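Local coordinates for flavin-nucleotide-binding protein (Mycobacterium smegmatis, PDB 4YBN), which binds flavin-adenine dinucleotide and heme on a split beta-barrel fold and is probably an oxidoreductase of the pyridoxamine 5'-phosphate oxidase-related superfamily, at residues 20-25 / 52-57; 48-53 / 59-64; 118-123 / 138-143; 125-128 / 133-136. All blocks are in the same frame, centred on the assembly; numbering follows the deposited sequence. Where two conformers were deposited one is given.

Interaction 1 (20-25 / 52-57); sequences TSRERL and FGRVGD
R22, in the first turn of helix 22-29, reaches D57 in the turn between strands 44-55 and 58-64, so a surface salt bridge ties this helix to a hairpin of the split beta-barrel. NH1 of R22 lies 2.7 Å from OD1 of D57, with an N-H...O angle of 141°, and the bond uses the anti lone pair of OD1. NH2 of R22 adds a weak bond to the same OD1 at 3.2 Å. OD1 thus takes both donors, and the guanidinium and carboxylate planes stand 77° apart, unlike the side-by-side pairing of two oxygens with two nitrogens. A bend at chi2 (62°) brings the guanidinium up to the hairpin, and NE is paired with D26 of the same helix. R54 comes up from the strand, its NH2 in a salt bridge with D30, and its NH1 donates to the carbonyl O of G56 at 2.8 Å. The two arginines bring NH1 of R22 within 4.2 Å of NH1 of R54, a closeness that the carboxylates of D26, D30 and D57 probably offset. At the start of the helix S21 is the N-cap, its OG accepting from the backbone N of R24 at 3.1 Å.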
# COMPACT_ATOMS: atom_id res chain seq x y z
N THR A 20 11.51 1.37 -17.43
CA THR A 20 11.58 -0.01 -17.93
C THR A 20 12.70 -0.85 -17.30
O THR A 20 13.01 -1.92 -17.78
CB THR A 20 11.82 -0.00 -19.44
OG1 THR A 20 13.02 0.75 -19.69
CG2 THR A 20 10.60 0.64 -20.19
N SER A 21 13.32 -0.38 -16.23
CA SER A 21 14.34 -1.18 -15.62
C SER A 21 13.77 -2.32 -14.73
O SER A 21 13.12 -2.07 -13.70
CB SER A 21 15.26 -0.32 -14.82
OG SER A 21 16.14 -1.13 -14.04
N ARG A 22 14.07 -3.56 -15.13
CA ARG A 22 13.73 -4.74 -14.36
C ARG A 22 14.46 -4.73 -13.03
O ARG A 22 13.98 -5.25 -12.01
CB ARG A 22 14.10 -5.99 -15.17
CG ARG A 22 13.91 -7.29 -14.43
CD ARG A 22 12.46 -7.55 -14.03
NE ARG A 22 12.45 -8.54 -12.95
CZ ARG A 22 12.39 -9.88 -13.14
NH1 ARG A 22 12.48 -10.68 -12.08
NH2 ARG A 22 12.19 -10.39 -14.37
N GLU A 23 15.66 -4.18 -13.03
CA GLU A 23 16.38 -4.10 -11.80
C GLU A 23 15.69 -3.21 -10.78
O GLU A 23 15.68 -3.50 -9.58
CB GLU A 23 17.80 -3.66 -12.08
CG GLU A 23 18.73 -3.66 -10.90
CD GLU A 23 20.05 -2.96 -11.25
OE1 GLU A 23 20.32 -2.82 -12.47
OE2 GLU A 23 20.79 -2.50 -10.34
N ARG A 24 15.13 -2.11 -11.23
CA ARG A 24 14.35 -1.22 -10.34
C ARG A 24 13.08 -1.88 -9.88
O ARG A 24 12.67 -1.71 -8.75
CB ARG A 24 14.00 0.09 -11.05
CG ARG A 24 15.25 0.94 -11.38
CD ARG A 24 14.88 2.40 -11.68
NE ARG A 24 16.06 3.23 -11.88
CZ ARG A 24 16.67 3.99 -10.96
NH1 ARG A 24 16.19 4.07 -9.72
NH2 ARG A 24 17.77 4.69 -11.28
N LEU A 25 12.46 -2.63 -10.78
CA LEU A 25 11.34 -3.45 -10.39
C LEU A 25 11.63 -4.43 -9.27
O LEU A 25 10.90 -4.46 -8.27
CB LEU A 25 10.74 -4.15 -11.58
CG LEU A 25 9.60 -5.10 -11.19
CD1 LEU A 25 8.35 -4.32 -10.84
CD2 LEU A 25 9.36 -6.10 -12.29
N PHE A 52 3.47 -10.89 -0.28
CA PHE A 52 4.02 -11.62 -1.40
C PHE A 52 5.55 -11.63 -1.22
O PHE A 52 6.13 -10.77 -0.51
CB PHE A 52 3.65 -10.96 -2.71
CG PHE A 52 4.48 -9.78 -3.00
CD1 PHE A 52 4.15 -8.51 -2.45
CD2 PHE A 52 5.65 -9.88 -3.75
CE1 PHE A 52 4.97 -7.40 -2.60
CE2 PHE A 52 6.46 -8.79 -3.92
CZ PHE A 52 6.16 -7.54 -3.32
N GLY A 53 6.21 -12.56 -1.89
CA GLY A 53 7.67 -12.49 -2.03
C GLY A 53 8.06 -12.75 -3.47
O GLY A 53 7.37 -13.51 -4.18
N ARG A 54 9.07 -12.07 -3.97
CA ARG A 54 9.62 -12.35 -5.26
C ARG A 54 10.60 -13.51 -5.09
O ARG A 54 11.59 -13.39 -4.33
CB ARG A 54 10.36 -11.14 -5.83
CG ARG A 54 10.80 -11.39 -7.26
CD ARG A 54 11.63 -10.27 -7.87
NE ARG A 54 12.87 -9.92 -7.14
CZ ARG A 54 14.04 -10.52 -7.36
NH1 ARG A 54 14.17 -11.42 -8.30
NH2 ARG A 54 15.12 -10.15 -6.70
N VAL A 55 10.32 -14.61 -5.77
CA VAL A 55 11.21 -15.79 -5.78
C VAL A 55 11.69 -15.90 -7.16
O VAL A 55 11.03 -16.45 -7.99
CB VAL A 55 10.51 -17.02 -5.28
CG1 VAL A 55 11.41 -18.27 -5.27
CG2 VAL A 55 10.00 -16.74 -3.87
N GLY A 56 12.81 -15.27 -7.40
CA GLY A 56 13.35 -15.16 -8.74
C GLY A 56 12.51 -14.34 -9.68
O GLY A 56 12.33 -13.15 -9.45
N ASP A 57 11.93 -14.98 -10.67
CA ASP A 57 11.09 -14.34 -11.63
C ASP A 57 9.62 -14.71 -11.42
O ASP A 57 8.81 -14.64 -12.32
CB ASP A 57 11.52 -14.67 -13.05
CG ASP A 57 12.92 -14.17 -13.37
OD1 ASP A 57 13.30 -13.04 -13.01
OD2 ASP A 57 13.65 -14.93 -13.99

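Interaction 2 (48-53 / 59-64); sequences FPIGFG and LVIHGS. With FAD (flavin-adenine dinucleotide), chain H.
Part of the flavin pocket is lined by the two strands of a beta hairpin, 44-55 and 58-64, which pair at G53 and V60 and spread apart toward the cofactor. G53 N donates to V60 O at 3.0 Å, in the carbonyl plane, and V60 N returns a bond to G53 O, making an antiparallel hydrogen-bonded pair. Beside it F52 and L59 meet obliquely, CD2 of the ring lying 3.6 Å from CG of the leucine. CB of F52 also packs on CG2 of I61, and that methyl group lies 3.9 Å from CG2 of I50, the two isoleucines crossing at about a right angle. In this split beta-barrel the strand segments 48-51 and 59-64 run at 105° to each other, and a water bridges them where they diverge. It lies 2.6 Å from both G51 O and FAD O4, its protons not settled among the acceptors in reach, and accepts from H62 N. I50 extends CG1 anti to its own N (chi1 -169°), which brings that carbon to 3.5 Å from C4X of the isoalloxazine. H62 O receives a weak bond from FAD N3 at 2.7 Å, while P49 O accepts from the ribityl O2'. G63, with no side chain, brings its CA to 3.2 Å from FAD O2. The imidazole of H62 serves the other cofactor, its NE2 binding the heme iron as an axial ligand. S67, and S162 and K164 of the second subunit, also hydrogen-bond the FAD.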
# COMPACT_ATOMS: atom_id res chain seq x y z
N PHE A 48 -7.87 -7.12 -2.75
CA PHE A 48 -7.54 -7.54 -1.40
C PHE A 48 -6.05 -7.45 -1.23
O PHE A 48 -5.31 -7.59 -2.16
CB PHE A 48 -8.07 -8.92 -1.08
CG PHE A 48 -7.49 -10.03 -1.91
CD1 PHE A 48 -6.39 -10.71 -1.47
CD2 PHE A 48 -8.06 -10.41 -3.08
CE1 PHE A 48 -5.84 -11.79 -2.20
CE2 PHE A 48 -7.51 -11.45 -3.84
CZ PHE A 48 -6.39 -12.13 -3.40
N PRO A 49 -5.61 -7.12 -0.06
CA PRO A 49 -4.23 -7.08 0.22
C PRO A 49 -3.68 -8.43 0.56
O PRO A 49 -4.41 -9.33 1.10
CB PRO A 49 -4.19 -6.20 1.49
CG PRO A 49 -5.45 -6.44 2.14
CD PRO A 49 -6.44 -6.71 1.08
N ILE A 50 -2.41 -8.66 0.33
CA ILE A 50 -1.82 -9.96 0.69
C ILE A 50 -0.32 -9.86 0.72
O ILE A 50 0.29 -9.11 -0.04
CB ILE A 50 -2.28 -11.04 -0.33
CG1 ILE A 50 -1.92 -12.43 0.18
CG2 ILE A 50 -1.62 -10.78 -1.65
CD1 ILE A 50 -2.73 -13.64 -0.23
N GLY A 51 0.35 -10.58 1.62
CA GLY A 51 1.83 -10.62 1.52
C GLY A 51 2.38 -11.35 0.30
O GLY A 51 1.80 -12.32 -0.17
N PHE A 52 3.47 -10.89 -0.28
CA PHE A 52 4.02 -11.62 -1.40
C PHE A 52 5.55 -11.63 -1.22
O PHE A 52 6.13 -10.77 -0.51
CB PHE A 52 3.65 -10.96 -2.71
CG PHE A 52 4.48 -9.78 -3.00
CD1 PHE A 52 4.15 -8.51 -2.45
CD2 PHE A 52 5.65 -9.88 -3.75
CE1 PHE A 52 4.97 -7.40 -2.60
CE2 PHE A 52 6.46 -8.79 -3.92
CZ PHE A 52 6.16 -7.54 -3.32
N GLY A 53 6.21 -12.56 -1.89
CA GLY A 53 7.67 -12.49 -2.03
C GLY A 53 8.06 -12.75 -3.47
O GLY A 53 7.37 -13.51 -4.18
N LEU A 59 6.33 -13.84 -8.64
CA LEU A 59 5.68 -13.27 -7.44
C LEU A 59 4.78 -14.27 -6.79
O LEU A 59 3.82 -14.81 -7.37
CB LEU A 59 4.92 -12.05 -7.90
CG LEU A 59 4.35 -11.03 -6.94
CD1 LEU A 59 4.19 -9.69 -7.66
CD2 LEU A 59 3.05 -11.53 -6.37
N VAL A 60 5.09 -14.59 -5.56
CA VAL A 60 4.46 -15.70 -4.88
C VAL A 60 3.63 -15.27 -3.69
O VAL A 60 4.11 -14.48 -2.89
CB VAL A 60 5.56 -16.68 -4.39
CG1 VAL A 60 4.94 -17.89 -3.74
CG2 VAL A 60 6.45 -17.07 -5.58
N ILE A 61 2.43 -15.82 -3.55
CA ILE A 61 1.58 -15.58 -2.41
C ILE A 61 1.12 -16.87 -1.84
O ILE A 61 1.21 -17.95 -2.48
CB ILE A 61 0.35 -14.69 -2.80
CG1 ILE A 61 -0.55 -15.37 -3.87
CG2 ILE A 61 0.87 -13.34 -3.33
CD1 ILE A 61 -1.72 -14.58 -4.36
N HIS A 62 0.54 -16.81 -0.67
CA HIS A 62 -0.07 -17.96 -0.11
C HIS A 62 -1.19 -17.69 0.84
O HIS A 62 -1.38 -16.57 1.31
CB HIS A 62 1.00 -18.78 0.59
CG HIS A 62 1.35 -18.28 1.91
ND1 HIS A 62 1.77 -16.98 2.11
CD2 HIS A 62 1.29 -18.86 3.13
CE1 HIS A 62 1.99 -16.80 3.40
NE2 HIS A 62 1.71 -17.92 4.04
N GLY A 63 -1.91 -18.73 1.20
CA GLY A 63 -2.97 -18.56 2.21
C GLY A 63 -3.79 -19.80 2.37
O GLY A 63 -3.33 -20.85 1.94
N SER A 64 -4.98 -19.70 2.96
CA SER A 64 -5.77 -20.86 3.26
C SER A 64 -6.37 -21.44 2.00
O SER A 64 -6.89 -20.71 1.13
CB SER A 64 -6.90 -20.55 4.28
OG SER A 64 -7.75 -21.68 4.48
PA FAD H . -13.57 -13.27 0.93
O1A FAD H . -14.56 -14.19 1.60
O2A FAD H . -13.00 -13.66 -0.42
O5B FAD H . -14.23 -11.80 0.74
C5B FAD H . -15.51 -11.41 1.25
C4B FAD H . -15.50 -9.92 1.61
O4B FAD H . -14.93 -9.71 2.92
C3B FAD H . -14.65 -9.03 0.70
O3B FAD H . -15.20 -8.64 -0.57
C2B FAD H . -14.41 -7.82 1.56
O2B FAD H . -15.52 -6.97 1.36
C1B FAD H . -14.29 -8.43 2.98
N9A FAD H . -12.83 -8.52 3.28
C8A FAD H . -12.10 -9.66 3.24
N7A FAD H . -10.79 -9.41 3.52
C5A FAD H . -10.66 -8.09 3.73
C6A FAD H . -9.54 -7.18 4.07
N6A FAD H . -8.30 -7.72 4.23
N1A FAD H . -9.86 -5.85 4.22
C2A FAD H . -11.12 -5.35 4.10
N3A FAD H . -12.15 -6.12 3.78
C4A FAD H . -12.01 -7.49 3.58
N1 FAD H . -4.12 -13.57 3.54
C2 FAD H . -3.48 -14.74 3.24
O2 FAD H . -4.24 -15.71 3.03
N3 FAD H . -2.11 -14.86 3.20
C4 FAD H . -1.30 -13.78 3.40
O4 FAD H . -0.06 -13.79 3.35
C4X FAD H . -1.94 -12.48 3.72
N5 FAD H . -1.18 -11.38 3.96
C5X FAD H . -1.77 -10.19 4.26
C6 FAD H . -0.98 -9.06 4.47
C7 FAD H . -1.55 -7.83 4.76
C7M FAD H . -0.67 -6.64 5.01
C8 FAD H . -3.03 -7.73 4.85
C8M FAD H . -3.72 -6.43 5.12
C9 FAD H . -3.81 -8.83 4.61
C9A FAD H . -3.25 -10.06 4.32
N10 FAD H . -4.06 -11.20 4.06
C10 FAD H . -3.43 -12.43 3.78
C1' FAD H . -5.53 -11.11 4.18
C2' FAD H . -6.37 -11.05 2.93
O2' FAD H . -6.76 -9.69 2.71
C3' FAD H . -7.63 -11.92 3.15
O3' FAD H . -8.31 -11.52 4.39
C4' FAD H . -7.40 -13.46 3.05
O4' FAD H . -6.83 -13.83 1.78
C5' FAD H . -8.71 -14.24 3.20
O5' FAD H . -9.76 -13.63 2.43
P FAD H . -11.24 -14.26 2.26
O1P FAD H . -11.67 -14.81 3.60
O2P FAD H . -11.15 -15.15 1.03
O3P FAD H . -12.29 -13.04 1.93
O HOH W 1 1.08 -14.49 1.08

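Interaction 3 (118-123 / 138-143); sequences AKRGYL and LRASTR. With HEM (protoporphyrin IX containing Fe), chain F.
R120 crosses from helix 116-130 to the loop 138-143, where its guanidinium meets A140 and S141. From CB the chain first runs straight, CG anti to the backbone N (chi1 -179°) and CD continuing the extension; the side chain also touches L146 of helix 143-147. A turn at chi3 (-55°) then brings the guanidinium alongside the loop. At the tip NH1 donates to S141 O at 2.9 Å, nearly straight at 169°, with the oxygen at the edge of the guanidinium and in its plane. The same nitrogen also donates to a water at 3.2 Å, and that water accepts from S141 N at 3.0 Å, so both backbone polar groups of S141 are engaged through one arginine nitrogen. CB of A140 lies 3.8 Å from NH1. The contact thus joins the helix that flanks the heme to an irregular linker between two short helices, in the helical part packed against the split beta-barrel. Both segments also reach the porphyrin: OG of S141 and CD1 of L123 each come to 3.6 Å from the vinyl carbon CBC. Beyond the loop, NE of R139 pairs with D176 of the second subunit, and S141 packs on its S95.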
# COMPACT_ATOMS: atom_id res chain seq x y z
N ALA A 118 6.02 -29.14 -4.99
CA ALA A 118 6.81 -27.94 -4.99
C ALA A 118 6.45 -26.98 -3.84
O ALA A 118 7.17 -26.03 -3.60
CB ALA A 118 6.60 -27.26 -6.35
N LYS A 119 5.38 -27.23 -3.10
CA LYS A 119 4.88 -26.22 -2.17
C LYS A 119 5.90 -25.95 -1.05
O LYS A 119 6.20 -24.80 -0.70
CB LYS A 119 3.62 -26.68 -1.48
CG LYS A 119 2.36 -26.71 -2.21
CD LYS A 119 1.35 -27.05 -1.10
CE LYS A 119 -0.04 -26.88 -1.57
NZ LYS A 119 -0.92 -27.53 -0.57
N ARG A 120 6.48 -27.02 -0.54
CA ARG A 120 7.42 -26.93 0.55
C ARG A 120 8.58 -26.00 0.20
O ARG A 120 8.98 -25.10 1.00
CB ARG A 120 7.91 -28.31 0.95
CG ARG A 120 8.89 -28.26 2.11
CD ARG A 120 9.46 -29.62 2.52
NE ARG A 120 8.44 -30.63 2.84
CZ ARG A 120 7.80 -30.73 4.00
NH1 ARG A 120 8.06 -29.92 5.00
NH2 ARG A 120 6.87 -31.68 4.18
N GLY A 121 9.09 -26.15 -0.99
CA GLY A 121 10.25 -25.37 -1.42
C GLY A 121 9.87 -23.89 -1.62
O GLY A 121 10.63 -22.98 -1.26
N TYR A 122 8.70 -23.64 -2.24
CA TYR A 122 8.26 -22.24 -2.45
C TYR A 122 7.90 -21.58 -1.14
O TYR A 122 8.28 -20.41 -0.95
CB TYR A 122 7.09 -22.18 -3.39
CG TYR A 122 7.44 -22.14 -4.85
CD1 TYR A 122 7.73 -20.94 -5.47
CD2 TYR A 122 7.53 -23.30 -5.61
CE1 TYR A 122 8.00 -20.88 -6.81
CE2 TYR A 122 7.87 -23.23 -6.96
CZ TYR A 122 8.09 -21.99 -7.54
OH TYR A 122 8.40 -21.90 -8.86
N LEU A 123 7.29 -22.31 -0.19
CA LEU A 123 6.95 -21.71 1.07
C LEU A 123 8.18 -21.35 1.92
O LEU A 123 8.23 -20.28 2.51
CB LEU A 123 5.97 -22.54 1.88
CG LEU A 123 4.61 -22.63 1.21
CD1 LEU A 123 3.72 -23.63 1.93
CD2 LEU A 123 3.86 -21.29 1.18
N LEU A 138 13.54 -22.81 11.96
CA LEU A 138 12.31 -23.44 12.32
C LEU A 138 12.31 -24.93 11.92
O LEU A 138 12.97 -25.34 10.97
CB LEU A 138 11.16 -22.77 11.54
CG LEU A 138 10.94 -21.28 11.62
CD1 LEU A 138 10.15 -20.78 10.44
CD2 LEU A 138 10.16 -20.97 12.86
N ARG A 139 11.51 -25.71 12.60
CA ARG A 139 11.07 -27.01 12.09
C ARG A 139 10.43 -26.93 10.68
O ARG A 139 9.89 -25.89 10.27
CB ARG A 139 10.05 -27.66 13.01
CG ARG A 139 8.66 -27.08 13.06
CD ARG A 139 7.70 -27.99 13.79
NE ARG A 139 6.37 -27.39 14.03
CZ ARG A 139 5.44 -27.17 13.08
NH1 ARG A 139 5.66 -27.43 11.81
NH2 ARG A 139 4.32 -26.58 13.40
N ALA A 140 10.56 -28.04 9.96
CA ALA A 140 9.88 -28.26 8.69
C ALA A 140 8.39 -28.16 8.93
O ALA A 140 7.87 -28.61 9.95
CB ALA A 140 10.19 -29.65 8.15
N SER A 141 7.67 -27.68 7.93
CA SER A 141 6.22 -27.67 8.00
C SER A 141 5.71 -29.11 7.94
O SER A 141 6.38 -29.98 7.37
CB SER A 141 5.70 -26.86 6.81
OG SER A 141 6.07 -25.47 6.96
N THR A 142 4.56 -29.35 8.52
CA THR A 142 4.02 -30.68 8.51
C THR A 142 3.19 -30.90 7.30
O THR A 142 2.74 -29.93 6.65
CB THR A 142 3.10 -30.93 9.71
OG1 THR A 142 1.97 -30.08 9.64
CG2 THR A 142 3.85 -30.74 11.01
N ARG A 143 2.97 -32.15 6.97
CA ARG A 143 2.10 -32.44 5.79
C ARG A 143 0.73 -31.82 5.95
O ARG A 143 0.14 -31.37 4.99
CB ARG A 143 1.96 -33.95 5.54
CG ARG A 143 2.86 -34.46 4.40
CD ARG A 143 2.64 -35.96 4.13
NE ARG A 143 2.32 -36.64 5.39
CZ ARG A 143 3.17 -36.83 6.40
NH1 ARG A 143 4.43 -36.40 6.32
NH2 ARG A 143 2.78 -37.43 7.52
CHA HEM F . -2.54 -16.92 6.42
CHB HEM F . 1.61 -14.52 6.68
CHC HEM F . 4.10 -18.67 6.41
CHD HEM F . -0.07 -21.03 5.93
C1A HEM F . -1.63 -15.92 6.54
C2A HEM F . -1.97 -14.55 6.69
C3A HEM F . -0.79 -13.87 6.73
C4A HEM F . 0.26 -14.82 6.63
CMA HEM F . -0.67 -12.38 6.90
CAA HEM F . -3.36 -13.93 6.75
CBA HEM F . -4.12 -14.18 8.06
CGA HEM F . -5.48 -13.52 7.95
O1A HEM F . -5.73 -12.50 8.65
O2A HEM F . -6.37 -13.98 7.18
C1B HEM F . 2.66 -15.45 6.66
C2B HEM F . 4.03 -15.08 6.82
C3B HEM F . 4.77 -16.23 6.73
C4B HEM F . 3.78 -17.34 6.55
CMB HEM F . 4.59 -13.69 7.01
CAB HEM F . 6.24 -16.23 6.90
CBB HEM F . 6.92 -17.33 7.20
C1C HEM F . 3.19 -19.73 6.22
C2C HEM F . 3.53 -21.06 5.83
C3C HEM F . 2.32 -21.75 5.69
C4C HEM F . 1.26 -20.81 6.00
CMC HEM F . 4.92 -21.60 5.65
CAC HEM F . 2.16 -23.19 5.41
CBC HEM F . 3.12 -24.14 5.46
C1D HEM F . -1.07 -20.07 6.04
C2D HEM F . -2.50 -20.43 5.99
C3D HEM F . -3.16 -19.29 6.15
C4D HEM F . -2.15 -18.23 6.26
CMD HEM F . -3.13 -21.79 5.83
CAD HEM F . -4.63 -19.05 6.20
CBD HEM F . -5.07 -18.88 7.67
CGD HEM F . -6.56 -19.03 7.86
O1D HEM F . -7.06 -20.02 8.46
O2D HEM F . -7.32 -18.15 7.39
NA HEM F . -0.27 -16.06 6.51
NB HEM F . 2.55 -16.79 6.54
NC HEM F . 1.81 -19.59 6.23
ND HEM F . -0.91 -18.75 6.21
FE HEM F . 0.71 -17.81 6.31
O HOH W 2 9.23 -26.95 5.52

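Interaction 4 (125-128 / 133-136); sequences ALTD and GRTA. With HEM (protoporphyrin IX containing Fe), chain F.
With chi1 at -77°, D128 of helix 116-130 brings its carboxylate up to T135, whose own chi1 of -75° sets OG1 beside its backbone N, and the backbone N and OG1 of T135 both come to OD1 of D128. The backbone N of T135 donates to OD1 at 3.0 Å with an angle of 159°, nearly along the C-O axis. OG1 of T135 lies 3.1 Å from the same oxygen, a weak contact, and the hydroxyl proton may go to D124 O instead. OD2 of D128 accepts from a water at 2.9 Å, which in turn takes a weak bond from A136 N. The acid therefore binds the start of the short, weakly bonded helix 134-137, just after G133. Next to D128 in the helix, T127 places CG2 3.6 Å from OG1 of T135 and near CB of R134. A second water joins the two threonine hydroxyls, 3.0 Å from OG1 of T127 and 2.8 Å from OG1 of T135. T127 OG1 is also bonded to L123 O within its helix, and the residue lies against a heme vinyl group and S95 of the second subunit. The negative charge of D128 is probably stabilised by the N-H of T135, which it meets directly, and by the water through which it reaches A136.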
# COMPACT_ATOMS: atom_id res chain seq x y z
N ALA A 125 11.07 -20.60 0.59
CA ALA A 125 11.62 -19.39 -0.04
C ALA A 125 10.76 -18.14 0.30
O ALA A 125 11.31 -17.09 0.51
CB ALA A 125 11.78 -19.55 -1.53
N LEU A 126 9.45 -18.29 0.36
CA LEU A 126 8.54 -17.19 0.72
C LEU A 126 8.82 -16.73 2.13
O LEU A 126 9.04 -15.54 2.38
CB LEU A 126 7.05 -17.59 0.56
CG LEU A 126 5.97 -16.53 0.86
CD1 LEU A 126 6.27 -15.29 0.06
CD2 LEU A 126 4.49 -16.94 0.59
N THR A 127 8.88 -17.68 3.07
CA THR A 127 9.21 -17.32 4.46
C THR A 127 10.51 -16.51 4.63
O THR A 127 10.55 -15.52 5.34
CB THR A 127 9.34 -18.60 5.27
OG1 THR A 127 8.05 -19.18 5.34
CG2 THR A 127 9.89 -18.35 6.65
N ASP A 128 11.54 -16.91 3.91
CA ASP A 128 12.80 -16.23 3.90
C ASP A 128 12.78 -14.86 3.23
O ASP A 128 13.75 -14.17 3.34
CB ASP A 128 13.88 -17.07 3.21
CG ASP A 128 14.41 -18.24 4.10
OD1 ASP A 128 14.05 -18.36 5.30
OD2 ASP A 128 15.17 -19.06 3.57
N GLY A 133 16.37 -15.74 6.64
CA GLY A 133 17.12 -16.71 7.47
C GLY A 133 16.24 -17.51 8.44
O GLY A 133 16.75 -18.32 9.23
N ARG A 134 14.93 -17.30 8.39
CA ARG A 134 14.04 -17.86 9.38
C ARG A 134 13.82 -19.31 9.16
O ARG A 134 13.62 -20.04 10.12
CB ARG A 134 12.69 -17.15 9.37
CG ARG A 134 11.72 -17.56 10.45
CD ARG A 134 12.30 -17.36 11.87
NE ARG A 134 11.29 -17.59 12.91
CZ ARG A 134 11.56 -17.85 14.16
NH1 ARG A 134 12.81 -17.91 14.58
NH2 ARG A 134 10.61 -18.05 15.03
N THR A 135 13.81 -19.75 7.90
CA THR A 135 13.51 -21.13 7.61
C THR A 135 14.55 -22.02 8.29
O THR A 135 14.22 -23.08 8.77
CB THR A 135 13.46 -21.37 6.09
OG1 THR A 135 12.24 -20.82 5.58
CG2 THR A 135 13.49 -22.80 5.75
N ALA A 136 15.80 -21.60 8.31
CA ALA A 136 16.83 -22.46 8.85
C ALA A 136 16.63 -22.59 10.35
O ALA A 136 17.12 -23.53 10.93
CB ALA A 136 18.20 -21.88 8.53
CHA HEM F . -2.54 -16.92 6.42
CHB HEM F . 1.61 -14.52 6.68
CHC HEM F . 4.10 -18.67 6.41
CHD HEM F . -0.07 -21.03 5.93
C1A HEM F . -1.63 -15.92 6.54
C2A HEM F . -1.97 -14.55 6.69
C3A HEM F . -0.79 -13.87 6.73
C4A HEM F . 0.26 -14.82 6.63
CMA HEM F . -0.67 -12.38 6.90
CAA HEM F . -3.36 -13.93 6.75
CBA HEM F . -4.12 -14.18 8.06
CGA HEM F . -5.48 -13.52 7.95
O1A HEM F . -5.73 -12.50 8.65
O2A HEM F . -6.37 -13.98 7.18
C1B HEM F . 2.66 -15.45 6.66
C2B HEM F . 4.03 -15.08 6.82
C3B HEM F . 4.77 -16.23 6.73
C4B HEM F . 3.78 -17.34 6.55
CMB HEM F . 4.59 -13.69 7.01
CAB HEM F . 6.24 -16.23 6.90
CBB HEM F . 6.92 -17.33 7.20
C1C HEM F . 3.19 -19.73 6.22
C2C HEM F . 3.53 -21.06 5.83
C3C HEM F . 2.32 -21.75 5.69
C4C HEM F . 1.26 -20.81 6.00
CMC HEM F . 4.92 -21.60 5.65
CAC HEM F . 2.16 -23.19 5.41
CBC HEM F . 3.12 -24.14 5.46
C1D HEM F . -1.07 -20.07 6.04
C2D HEM F . -2.50 -20.43 5.99
C3D HEM F . -3.16 -19.29 6.15
C4D HEM F . -2.15 -18.23 6.26
CMD HEM F . -3.13 -21.79 5.83
CAD HEM F . -4.63 -19.05 6.20
CBD HEM F . -5.07 -18.88 7.67
CGD HEM F . -6.56 -19.03 7.86
O1D HEM F . -7.06 -20.02 8.46
O2D HEM F . -7.32 -18.15 7.39
NA HEM F . -0.27 -16.06 6.51
NB HEM F . 2.55 -16.79 6.54
NC HEM F . 1.81 -19.59 6.23
ND HEM F . -0.91 -18.75 6.21
FE HEM F . 0.71 -17.81 6.31
O HOH W 3 9.60 -21.70 5.81
O HOH W 4 16.56 -19.94 5.92

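Interaction 2 is the buried member of the set, with backbone pairing and apolar packing at one end and the flavin at the other. Interactions 1 and 3 are surface contacts, each resting on an arginine, which meets a carboxylate in 20-25 / 52-57 and a backbone carbonyl in 118-123 / 138-143. Interaction 4 is partly buried and relies on an aspartate accepting from backbone N-H. Interactions 1 and 2 share strand 44-55, with F52 and G53 in both; interactions 3 and 4 share helix 116-130, interaction 4 nested within the loop that interaction 3 closes. L123 of that helix packs on H62, linking the helical contacts to the hairpin around the heme.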